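Local coordinates for mitochondrial dynamics protein MID49 (Mus musculus, PDB 4WOY) that recruits the dynamin-related fission protein Drp1 to the mitochondrial outer membrane and regulates its GTPase activity, thereby supporting mitochondrial fission, at residues I15-G29 and L57-V69. The protein carries 1 engineered substitution. Numbering follows the deposited sequence.
Sequences ITPEAHVTLAKQLAG and LYDGLQAGTAEHV
V21, A24 and A28 line the face of helix 18-42 that packs on the loop 57-69, which joins strands 52-54 and 69-74 in the nucleotidyltransferase-like fold of this cytosolic domain. The apolar contacts follow the helix. V21 and L61 meet tip to tip, CG1 of V21 lying 3.7 Å from CD1 of L61; V21 CG1, anti to the backbone N (chi1 169°), also touches L57 CD1. One turn on, A24 CB touches both L57 CD2 and T65 CG2, and A28 CB faces V69 CG1 at the start of strand 69-74. On its far side the loop meets helix 228-241, where A63 touches L233.

Polar contacts gather just before the helix. The peptide bond between L61 and Q62 is cis, and the carbonyl O of Q62 accepts from T16 N at 3.2 Å, in the carbonyl plane, and from T16 OG1 at 3.1 Å, above that plane. G64 has positive phi in the type II' turn 63-66, and its lack of a side chain leaves room for T16 OG1, 3.5 Å from G64 CA.

The side chains of K25 and Y58 run alongside each other, pointing opposite ways. The first torsion of K25 (chi1 -72°) sets CG over one face of the Y58 ring in a CH-pi contact, 4.0 Å from the centroid, and the extended chain beyond it carries CE past L57 O. At the ring edge, a water 2.6 Å from Y58 OH donates to K25 O at 3.1 Å.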
ATOM      1  N   ILE A  15      14.160   9.125  -9.584  1.00 57.88           N
ATOM      2  CA  ILE A  15      15.060   7.970  -9.657  1.00 60.23           C
ATOM      3  C   ILE A  15      15.946   7.862  -8.423  1.00 61.95           C
ATOM      4  O   ILE A  15      16.509   8.843  -7.966  1.00 59.85           O
ATOM      5  CB  ILE A  15      15.909   8.022 -10.944  1.00 61.10           C
ATOM      6  CG1 ILE A  15      14.980   8.059 -12.165  1.00 67.32           C
ATOM      7  CG2 ILE A  15      16.826   6.815 -11.046  1.00 54.91           C
ATOM      8  CD1 ILE A  15      15.666   8.367 -13.491  1.00 71.57           C
ATOM      9  N   THR A  16      16.028   6.657  -7.867  1.00 61.43           N
ATOM     10  CA  THR A  16      16.766   6.410  -6.623  1.00 56.64           C
ATOM     11  C   THR A  16      18.091   5.710  -6.926  1.00 46.42           C
ATOM     12  O   THR A  16      18.127   4.719  -7.650  1.00 45.22           O
ATOM     13  CB  THR A  16      15.934   5.520  -5.634  1.00 53.64           C
ATOM     14  OG1 THR A  16      14.657   6.123  -5.383  1.00 56.01           O
ATOM     15  CG2 THR A  16      16.671   5.317  -4.325  1.00 49.34           C
ATOM     16  N   PRO A  17      19.188   6.222  -6.359  1.00 52.94           N
ATOM     17  CA  PRO A  17      20.537   5.651  -6.534  1.00 60.12           C
ATOM     18  C   PRO A  17      20.588   4.170  -6.149  1.00 64.98           C
ATOM     19  O   PRO A  17      20.040   3.819  -5.101  1.00 68.38           O
ATOM     20  CB  PRO A  17      21.397   6.505  -5.594  1.00 57.91           C
ATOM     21  CG  PRO A  17      20.687   7.841  -5.549  1.00 53.16           C
ATOM     22  CD  PRO A  17      19.205   7.495  -5.612  1.00 47.82           C
ATOM     23  N   GLU A  18      21.215   3.314  -6.957  1.00 70.54           N
ATOM     24  CA  GLU A  18      21.077   1.876  -6.718  1.00 79.09           C
ATOM     25  C   GLU A  18      21.693   1.399  -5.414  1.00 72.10           C
ATOM     26  O   GLU A  18      21.244   0.404  -4.841  1.00 71.30           O
ATOM     27  CB  GLU A  18      21.701   1.060  -7.849  1.00 93.76           C
ATOM     28  CG  GLU A  18      21.215  -0.390  -7.834  1.00106.42           C
ATOM     29  CD  GLU A  18      21.918  -1.272  -8.847  1.00114.49           C
ATOM     30  OE1 GLU A  18      22.836  -0.772  -9.536  1.00124.46           O
ATOM     31  OE2 GLU A  18      21.567  -2.474  -8.933  1.00112.18           O
ATOM     32  N   ALA A  19      22.685   2.119  -4.921  1.00 66.83           N
ATOM     33  CA  ALA A  19      23.249   1.801  -3.618  1.00 72.50           C
ATOM     34  C   ALA A  19      22.178   1.910  -2.534  1.00 63.68           C
ATOM     35  O   ALA A  19      22.101   1.077  -1.626  1.00 60.79           O
ATOM     36  CB  ALA A  19      24.445   2.702  -3.302  1.00 72.73           C
ATOM     37  N   HIS A  20      21.350   2.937  -2.637  1.00 52.12           N
ATOM     38  CA  HIS A  20      20.309   3.152  -1.640  1.00 61.05           C
ATOM     39  C   HIS A  20      19.217   2.083  -1.744  1.00 57.72           C
ATOM     40  O   HIS A  20      18.692   1.625  -0.715  1.00 54.95           O
ATOM     41  CB  HIS A  20      19.717   4.559  -1.797  1.00 64.23           C
ATOM     42  CG  HIS A  20      20.699   5.660  -1.516  1.00 83.25           C
ATOM     43  ND1 HIS A  20      20.441   6.986  -1.793  1.00 87.52           N
ATOM     44  CD2 HIS A  20      21.945   5.626  -0.977  1.00 83.67           C
ATOM     45  CE1 HIS A  20      21.485   7.719  -1.451  1.00 83.97           C
ATOM     46  NE2 HIS A  20      22.410   6.918  -0.949  1.00 83.02           N
ATOM     47  N   VAL A  21      18.904   1.664  -2.973  1.00 47.32           N
ATOM     48  CA  VAL A  21      17.910   0.611  -3.192  1.00 46.11           C
ATOM     49  C   VAL A  21      18.419  -0.714  -2.638  1.00 48.05           C
ATOM     50  O   VAL A  21      17.702  -1.421  -1.928  1.00 47.79           O
ATOM     51  CB  VAL A  21      17.528   0.445  -4.705  1.00 45.87           C
ATOM     52  CG1 VAL A  21      16.694  -0.828  -4.938  1.00 45.54           C
ATOM     53  CG2 VAL A  21      16.785   1.669  -5.200  1.00 43.94           C
ATOM     54  N   THR A  22      19.668  -1.031  -2.941  1.00 51.12           N
ATOM     55  CA  THR A  22      20.274  -2.281  -2.480  1.00 56.42           C
ATOM     56  C   THR A  22      20.364  -2.354  -0.962  1.00 56.36           C
ATOM     57  O   THR A  22      20.141  -3.422  -0.357  1.00 57.19           O
ATOM     58  CB  THR A  22      21.677  -2.451  -3.080  1.00 62.78           C
ATOM     59  OG1 THR A  22      21.569  -2.385  -4.505  1.00 73.41           O
ATOM     60  CG2 THR A  22      22.262  -3.799  -2.714  1.00 65.82           C
ATOM     61  N   LEU A  23      20.696  -1.208  -0.367  1.00 54.04           N
ATOM     62  CA  LEU A  23      20.834  -1.075   1.085  1.00 59.59           C
ATOM     63  C   LEU A  23      19.498  -1.206   1.812  1.00 60.51           C
ATOM     64  O   LEU A  23      19.394  -1.846   2.868  1.00 59.60           O
ATOM     65  CB  LEU A  23      21.477   0.281   1.460  1.00 64.04           C
ATOM     66  CG  LEU A  23      21.476   0.575   2.954  1.00 66.34           C
ATOM     67  CD1 LEU A  23      22.263  -0.566   3.735  1.00 61.02           C
ATOM     68  CD2 LEU A  23      21.856   2.021   3.268  1.00 69.16           C
ATOM     69  N   ALA A  24      18.477  -0.606   1.221  1.00 54.88           N
ATOM     70  CA  ALA A  24      17.161  -0.582   1.810  1.00 53.51           C
ATOM     71  C   ALA A  24      16.570  -1.994   1.858  1.00 57.35           C
ATOM     72  O   ALA A  24      16.030  -2.422   2.887  1.00 52.40           O
ATOM     73  CB  ALA A  24      16.259   0.354   1.028  1.00 52.62           C
ATOM     74  N   LYS A  25      16.688  -2.714   0.747  1.00 55.63           N
ATOM     75  CA  LYS A  25      16.234  -4.093   0.700  1.00 56.30           C
ATOM     76  C   LYS A  25      17.008  -4.930   1.717  1.00 57.34           C
ATOM     77  O   LYS A  25      16.457  -5.824   2.353  1.00 56.22           O
ATOM     78  CB  LYS A  25      16.413  -4.681  -0.701  1.00 59.07           C
ATOM     79  CG  LYS A  25      15.451  -4.153  -1.740  1.00 51.29           C
ATOM     80  CD  LYS A  25      15.688  -4.823  -3.076  1.00 46.83           C
ATOM     81  CE  LYS A  25      14.830  -4.159  -4.092  1.00 50.08           C
ATOM     82  NZ  LYS A  25      14.864  -4.794  -5.413  1.00 49.36           N
ATOM     83  N   GLN A  26      18.281  -4.617   1.895  1.00 50.99           N
ATOM     84  CA  GLN A  26      19.084  -5.387   2.823  1.00 57.58           C
ATOM     85  C   GLN A  26      18.571  -5.236   4.265  1.00 56.35           C
ATOM     86  O   GLN A  26      18.334  -6.231   4.960  1.00 53.82           O
ATOM     87  CB  GLN A  26      20.568  -4.975   2.712  1.00 57.89           C
ATOM     88  CG  GLN A  26      21.505  -5.750   3.598  1.00 62.15           C
ATOM     89  CD  GLN A  26      21.678  -5.093   4.944  1.00 68.81           C
ATOM     90  OE1 GLN A  26      21.933  -3.894   5.034  1.00 78.49           O
ATOM     91  NE2 GLN A  26      21.525  -5.869   6.004  1.00 72.43           N
ATOM     92  N   LEU A  27      18.381  -3.998   4.707  1.00 57.74           N
ATOM     93  CA  LEU A  27      17.905  -3.741   6.065  1.00 55.35           C
ATOM     94  C   LEU A  27      16.493  -4.311   6.263  1.00 53.15           C
ATOM     95  O   LEU A  27      16.248  -5.056   7.204  1.00 54.89           O
ATOM     96  CB  LEU A  27      17.929  -2.242   6.357  1.00 59.07           C
ATOM     97  CG  LEU A  27      19.318  -1.582   6.363  1.00 61.44           C
ATOM     98  CD1 LEU A  27      19.179  -0.076   6.488  1.00 55.13           C
ATOM     99  CD2 LEU A  27      20.197  -2.130   7.461  1.00 59.54           C
ATOM    100  N   ALA A  28      15.587  -3.995   5.346  1.00 45.86           N
ATOM    101  CA  ALA A  28      14.211  -4.471   5.426  1.00 44.32           C
ATOM    102  C   ALA A  28      14.128  -6.002   5.419  1.00 46.86           C
ATOM    103  O   ALA A  28      13.308  -6.593   6.117  1.00 49.02           O
ATOM    104  CB  ALA A  28      13.376  -3.892   4.257  1.00 41.07           C
ATOM    105  N   GLY A  29      14.975  -6.640   4.621  1.00 49.10           N
ATOM    106  CA  GLY A  29      15.025  -8.081   4.570  1.00 46.28           C
ATOM    107  C   GLY A  29      15.499  -8.616   5.895  1.00 51.50           C
ATOM    108  O   GLY A  29      14.951  -9.592   6.418  1.00 47.58           O
ATOM    109  N   LEU A  57       9.440  -0.446  -3.439  1.00 44.07           N
ATOM    110  CA  LEU A  57      10.892  -0.617  -3.355  1.00 47.58           C
ATOM    111  C   LEU A  57      11.331  -1.905  -4.060  1.00 51.17           C
ATOM    112  O   LEU A  57      12.331  -1.924  -4.773  1.00 51.51           O
ATOM    113  CB  LEU A  57      11.361  -0.650  -1.902  1.00 50.42           C
ATOM    114  CG  LEU A  57      12.777  -1.216  -1.753  1.00 49.45           C
ATOM    115  CD1 LEU A  57      13.812  -0.261  -2.361  1.00 49.52           C
ATOM    116  CD2 LEU A  57      13.100  -1.530  -0.294  1.00 44.69           C
ATOM    117  N   TYR A  58      10.554  -2.968  -3.858  1.00 57.42           N
ATOM    118  CA  TYR A  58      10.846  -4.279  -4.441  1.00 55.48           C
ATOM    119  C   TYR A  58      10.305  -4.482  -5.843  1.00 57.96           C
ATOM    120  O   TYR A  58      10.881  -5.234  -6.612  1.00 63.09           O
ATOM    121  CB  TYR A  58      10.298  -5.402  -3.539  1.00 47.96           C
ATOM    122  CG  TYR A  58      11.074  -5.572  -2.254  1.00 47.01           C
ATOM    123  CD1 TYR A  58      10.818  -4.765  -1.150  1.00 48.50           C
ATOM    124  CD2 TYR A  58      12.084  -6.511  -2.156  1.00 46.46           C
ATOM    125  CE1 TYR A  58      11.541  -4.900   0.031  1.00 46.77           C
ATOM    126  CE2 TYR A  58      12.823  -6.652  -0.981  1.00 50.60           C
ATOM    127  CZ  TYR A  58      12.542  -5.844   0.107  1.00 52.35           C
ATOM    128  OH  TYR A  58      13.266  -5.984   1.270  1.00 65.09           O
ATOM    129  N   ASP A  59       9.196  -3.836  -6.176  1.00 81.08           N
ATOM    130  CA  ASP A  59       8.522  -4.149  -7.428  1.00 87.58           C
ATOM    131  C   ASP A  59       8.982  -3.233  -8.533  1.00102.87           C
ATOM    132  O   ASP A  59       8.431  -2.156  -8.744  1.00105.29           O
ATOM    133  CB  ASP A  59       7.016  -4.036  -7.253  1.00 78.25           C
ATOM    134  CG  ASP A  59       6.480  -5.070  -6.308  1.00 77.99           C
ATOM    135  OD1 ASP A  59       6.988  -6.211  -6.341  1.00 78.69           O
ATOM    136  OD2 ASP A  59       5.575  -4.732  -5.518  1.00 82.98           O
ATOM    137  N   GLY A  60       9.993  -3.687  -9.250  1.00122.26           N
ATOM    138  CA  GLY A  60      10.633  -2.868 -10.250  1.00130.31           C
ATOM    139  C   GLY A  60      11.472  -1.806  -9.572  1.00127.56           C
ATOM    140  O   GLY A  60      11.256  -1.451  -8.410  1.00129.66           O
ATOM    141  N   LEU A  61      12.427  -1.279 -10.317  1.00110.35           N
ATOM    142  CA  LEU A  61      13.252  -0.187  -9.843  1.00 97.53           C
ATOM    143  C   LEU A  61      12.874   1.047 -10.677  1.00 88.55           C
ATOM    144  O   LEU A  61      12.147   0.911 -11.666  1.00 86.15           O
ATOM    145  CB  LEU A  61      14.741  -0.571  -9.921  1.00 84.33           C
ATOM    146  CG  LEU A  61      15.371  -0.848  -8.544  1.00 74.95           C
ATOM    147  CD1 LEU A  61      14.564  -1.872  -7.765  1.00 77.36           C
ATOM    148  CD2 LEU A  61      16.821  -1.298  -8.692  1.00 70.36           C
ATOM    149  N   GLN A  62      13.300   2.246 -10.275  1.00 77.12           N
ATOM    150  CA  GLN A  62      14.097   2.475  -9.069  1.00 70.22           C
ATOM    151  C   GLN A  62      13.290   3.356  -8.115  1.00 61.27           C
ATOM    152  O   GLN A  62      13.636   4.515  -7.867  1.00 62.14           O
ATOM    153  CB  GLN A  62      15.459   3.102  -9.433  1.00 72.58           C
ATOM    154  CG  GLN A  62      16.037   2.579 -10.760  1.00 73.30           C
ATOM    155  CD  GLN A  62      17.425   3.114 -11.109  1.00 79.42           C
ATOM    156  OE1 GLN A  62      18.062   3.824 -10.327  1.00 82.58           O
ATOM    157  NE2 GLN A  62      17.908   2.749 -12.289  1.00 79.26           N
ATOM    158  N   ALA A  63      12.214   2.777  -7.587  1.00 53.48           N
ATOM    159  CA  ALA A  63      11.264   3.482  -6.735  1.00 52.02           C
ATOM    160  C   ALA A  63      11.897   3.915  -5.435  1.00 56.60           C
ATOM    161  O   ALA A  63      11.572   4.976  -4.905  1.00 62.13           O
ATOM    162  CB  ALA A  63      10.076   2.614  -6.447  1.00 49.48           C
ATOM    163  N   GLY A  64      12.778   3.078  -4.902  1.00 57.63           N
ATOM    164  CA  GLY A  64      13.392   3.380  -3.624  1.00 58.40           C
ATOM    165  C   GLY A  64      12.441   3.276  -2.446  1.00 59.15           C
ATOM    166  O   GLY A  64      11.598   2.376  -2.364  1.00 54.17           O
ATOM    167  N   THR A  65      12.600   4.207  -1.517  1.00 64.73           N
ATOM    168  CA  THR A  65      11.868   4.177  -0.259  1.00 56.49           C
ATOM    169  C   THR A  65      10.944   5.377  -0.121  1.00 54.06           C
ATOM    170  O   THR A  65      10.651   5.804   0.993  1.00 62.48           O
ATOM    171  CB  THR A  65      12.837   4.139   0.953  1.00 52.41           C
ATOM    172  OG1 THR A  65      13.823   5.176   0.817  1.00 55.40           O
ATOM    173  CG2 THR A  65      13.552   2.815   1.010  1.00 50.68           C
ATOM    174  N   ALA A  66      10.502   5.924  -1.253  1.00 54.99           N
ATOM    175  CA  ALA A  66       9.566   7.053  -1.256  1.00 50.06           C
ATOM    176  C   ALA A  66       8.296   6.650  -0.547  1.00 65.07           C
ATOM    177  O   ALA A  66       7.771   7.400   0.273  1.00 67.36           O
ATOM    178  CB  ALA A  66       9.255   7.499  -2.672  1.00 51.49           C
ATOM    179  N   GLU A  67       7.821   5.448  -0.867  1.00 51.90           N
ATOM    180  CA  GLU A  67       6.660   4.860  -0.217  1.00 43.32           C
ATOM    181  C   GLU A  67       7.087   3.962   0.935  1.00 47.02           C
ATOM    182  O   GLU A  67       8.274   3.612   1.075  1.00 47.85           O
ATOM    183  CB  GLU A  67       5.850   4.023  -1.207  1.00 42.27           C
ATOM    184  CG  GLU A  67       5.495   4.731  -2.474  1.00 43.81           C
ATOM    185  CD  GLU A  67       4.513   5.840  -2.240  1.00 50.72           C
ATOM    186  OE1 GLU A  67       3.655   5.687  -1.341  1.00 44.14           O
ATOM    187  OE2 GLU A  67       4.579   6.848  -2.976  1.00 61.79           O
ATOM    188  N   HIS A  68       6.108   3.565   1.738  1.00 43.28           N
ATOM    189  CA  HIS A  68       6.330   2.561   2.769  1.00 44.46           C
ATOM    190  C   HIS A  68       6.856   1.285   2.141  1.00 43.80           C
ATOM    191  O   HIS A  68       6.644   1.016   0.952  1.00 47.22           O
ATOM    192  CB  HIS A  68       5.038   2.233   3.525  1.00 43.85           C
ATOM    193  CG  HIS A  68       4.585   3.323   4.433  1.00 49.67           C
ATOM    194  ND1 HIS A  68       5.311   4.472   4.637  1.00 59.89           N
ATOM    195  CD2 HIS A  68       3.468   3.441   5.200  1.00 44.03           C
ATOM    196  CE1 HIS A  68       4.669   5.260   5.482  1.00 57.38           C
ATOM    197  NE2 HIS A  68       3.552   4.648   5.841  1.00 47.09           N
ATOM    198  N   VAL A  69       7.562   0.514   2.949  1.00 38.10           N
ATOM    199  CA  VAL A  69       7.983  -0.810   2.573  1.00 37.61           C
ATOM    200  C   VAL A  69       7.049  -1.787   3.297  1.00 49.78           C
ATOM    201  O   VAL A  69       6.937  -1.767   4.537  1.00 46.91           O
ATOM    202  CB  VAL A  69       9.444  -1.045   2.933  1.00 41.42           C
ATOM    203  CG1 VAL A  69       9.884  -2.471   2.554  1.00 38.85           C
ATOM    204  CG2 VAL A  69      10.309   0.036   2.286  1.00 51.77           C
TER
HETATM  205  O   HOH W   1      14.717  -8.100   1.249  1.00 54.96           O